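Local coordinates for decapping nuclease RAI1 (Candida albicans, PDB 5BUD), which removes NAD caps from the 5' ends of RNAs as a metal-dependent decapping hydrolase and binds RAT1 directly, stabilising it and stimulating its exoribonuclease activity, at residues L23-R28 / D37-S42. Sequence-based numbering, arbitrary orientation.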
loop_
_atom_site.group_PDB
_atom_site.type_symbol
_atom_site.label_atom_id
_atom_site.label_comp_id
_atom_site.label_asym_id
_atom_site.label_seq_id
_atom_site.Cartn_x
_atom_site.Cartn_y
_atom_site.Cartn_z
ATOM N N LEU A 23 11.930 3.426 -9.816
ATOM C CA LEU A 23 12.069 3.954 -11.172
ATOM C C LEU A 23 11.939 5.467 -11.133
ATOM O O LEU A 23 12.791 6.173 -11.667
ATOM C CB LEU A 23 11.000 3.351 -12.099
ATOM C CG LEU A 23 10.985 1.814 -12.218
ATOM C CD1 LEU A 23 9.888 1.327 -13.166
ATOM C CD2 LEU A 23 12.346 1.277 -12.650
ATOM N N PHE A 24 10.866 5.962 -10.522
ATOM C CA PHE A 24 10.656 7.387 -10.345
ATOM C C PHE A 24 9.658 7.592 -9.218
ATOM O O PHE A 24 9.204 6.621 -8.613
ATOM C CB PHE A 24 10.119 8.025 -11.656
ATOM C CG PHE A 24 8.794 7.451 -12.109
ATOM C CD1 PHE A 24 8.753 6.370 -12.945
ATOM C CD2 PHE A 24 7.607 7.984 -11.658
ATOM C CE1 PHE A 24 7.563 5.817 -13.333
ATOM C CE2 PHE A 24 6.390 7.448 -12.057
ATOM C CZ PHE A 24 6.369 6.356 -12.885
ATOM N N SER A 25 9.304 8.856 -8.969
ATOM C CA SER A 25 8.303 9.220 -8.007
ATOM C C SER A 25 7.443 10.349 -8.527
ATOM O O SER A 25 7.801 11.016 -9.490
ATOM C CB SER A 25 8.961 9.691 -6.724
ATOM O OG SER A 25 9.851 10.744 -7.008
ATOM N N TYR A 26 6.334 10.571 -7.836
ATOM C CA TYR A 26 5.467 11.697 -8.073
ATOM C C TYR A 26 4.752 11.944 -6.745
ATOM O O TYR A 26 5.045 11.252 -5.760
ATOM C CB TYR A 26 4.531 11.421 -9.266
ATOM C CG TYR A 26 3.529 10.302 -9.145
ATOM C CD1 TYR A 26 3.917 8.978 -9.199
ATOM C CD2 TYR A 26 2.178 10.568 -9.023
ATOM C CE1 TYR A 26 3.001 7.937 -9.113
ATOM C CE2 TYR A 26 1.250 9.544 -8.929
ATOM C CZ TYR A 26 1.669 8.223 -8.974
ATOM O OH TYR A 26 0.724 7.231 -8.879
ATOM N N ALA A 27 3.838 12.913 -6.696
ATOM C CA ALA A 27 3.301 13.352 -5.439
ATOM C C ALA A 27 1.874 13.834 -5.601
ATOM O O ALA A 27 1.421 14.076 -6.730
ATOM C CB ALA A 27 4.193 14.464 -4.874
ATOM N N ARG A 28 1.168 13.948 -4.482
ATOM C CA ARG A 28 -0.120 14.633 -4.435
ATOM C C ARG A 28 -0.006 15.800 -3.473
ATOM O O ARG A 28 0.485 15.623 -2.358
ATOM C CB ARG A 28 -1.212 13.694 -3.978
ATOM C CG ARG A 28 -2.602 14.176 -4.350
ATOM C CD ARG A 28 -3.617 13.074 -4.119
ATOM N NE ARG A 28 -3.791 12.839 -2.692
ATOM C CZ ARG A 28 -4.601 11.934 -2.179
ATOM N NH1 ARG A 28 -5.351 11.185 -2.971
ATOM N NH2 ARG A 28 -4.672 11.787 -0.869
ATOM N N ASP A 37 6.962 17.093 -11.408
ATOM C CA ASP A 37 8.313 17.669 -11.431
ATOM C C ASP A 37 8.798 17.878 -9.997
ATOM O O ASP A 37 8.016 18.208 -9.103
ATOM C CB ASP A 37 8.286 19.011 -12.172
ATOM C CG ASP A 37 7.844 18.871 -13.615
ATOM O OD1 ASP A 37 8.643 18.396 -14.449
ATOM O OD2 ASP A 37 6.688 19.227 -13.909
ATOM N N ASP A 38 10.086 17.681 -9.773
ATOM C CA ASP A 38 10.668 17.792 -8.425
ATOM C C ASP A 38 9.751 17.229 -7.313
ATOM O O ASP A 38 9.467 17.895 -6.325
ATOM C CB ASP A 38 11.033 19.255 -8.111
ATOM C CG ASP A 38 11.761 19.936 -9.253
ATOM O OD1 ASP A 38 12.800 19.414 -9.687
ATOM O OD2 ASP A 38 11.288 20.998 -9.713
ATOM N N PRO A 39 9.280 15.987 -7.478
ATOM C CA PRO A 39 8.414 15.385 -6.467
ATOM C C PRO A 39 9.126 15.170 -5.111
ATOM O O PRO A 39 8.487 15.187 -4.067
ATOM C CB PRO A 39 8.018 14.059 -7.115
ATOM C CG PRO A 39 9.182 13.718 -7.975
ATOM C CD PRO A 39 9.636 15.031 -8.540
ATOM N N GLU A 40 10.444 15.023 -5.149
ATOM C CA GLU A 40 11.288 14.867 -3.951
ATOM C C GLU A 40 11.110 15.987 -2.932
ATOM O O GLU A 40 11.399 15.799 -1.769
ATOM C CB GLU A 40 12.775 14.753 -4.317
ATOM C CG GLU A 40 13.092 13.830 -5.492
ATOM C CD GLU A 40 12.924 14.503 -6.855
ATOM O OE1 GLU A 40 12.334 15.606 -6.924
ATOM O OE2 GLU A 40 13.375 13.926 -7.867
ATOM N N ASN A 41 10.609 17.142 -3.368
ATOM C CA ASN A 41 10.236 18.226 -2.467
ATOM C C ASN A 41 9.066 17.898 -1.544
ATOM O O ASN A 41 8.828 18.576 -0.529
ATOM C CB ASN A 41 9.881 19.472 -3.295
ATOM C CG ASN A 41 11.041 19.943 -4.157
ATOM O OD1 ASN A 41 10.848 20.381 -5.300
ATOM N ND2 ASN A 41 12.258 19.829 -3.626
ATOM N N SER A 42 8.301 16.886 -1.910
ATOM C CA SER A 42 7.207 16.427 -1.071
ATOM C C SER A 42 7.572 15.276 -0.113
ATOM O O SER A 42 6.718 14.821 0.667
ATOM C CB SER A 42 6.043 15.977 -1.957
ATOM O OG SER A 42 5.516 17.079 -2.631
HETATM O O HOH W 1 2.675 16.453 -1.267
#
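Pro39 meets Ser25 and Tyr26 with the CB–CG edge of its ring, and following that ring atom by atom accounts for most of the contact. Its CB sits over the main chain, 3.6 Å from Tyr26 CA, with Ala27 CB a looser neighbour of Pro39 CB at 4.5 Å. One atom further, CG reaches the strand most closely: it is 3.2 Å from Ser25 OG, a tight carbon–oxygen approach, and 3.4 Å from Ser25 O, both oxygens lying on its strand side. CD then turns back to the proline nitrogen and withdraws from the strand. Ser25 OG lies between its backbone N and carbonyl carbon (chi1 55°), which presents the oxygen to the proline; the same hydroxyl has a weak hydrogen bond with Tyr206 OH.

A second, smaller touch follows three residues later. The turn of 3-10 helix from Pro39, closed by a hydrogen bond from Ser42 N to Pro39 O, brings Ser42 round to Ala27, whose CB lies 3.7 Å from Ser42 OG. No direct hydrogen bond joins the two segments. A water bridges them instead, donating to Arg28 O at 2.6 Å and making a weak bond with Ser42 OG at 3.2 Å. The distances thus describe van der Waals packing, much of it carbon against oxygen, with a water link at one end.

Within this PD-(D/E)XK nuclease the contact is structural packing near the metal site, the Ser42 side chain lying about 10 Å from a bound manganese ion. Ser25 and Ala27 direct their CB atoms at the 3-10 turn, whereas Tyr26 points the other way, packing on Leu81 and Ala84 of helix 78-92. Strand 21-28 itself pairs antiparallel with strands 34-35 and 205-214, so residues 37-42, after strand 34-35, fold back over the face turned from that helix.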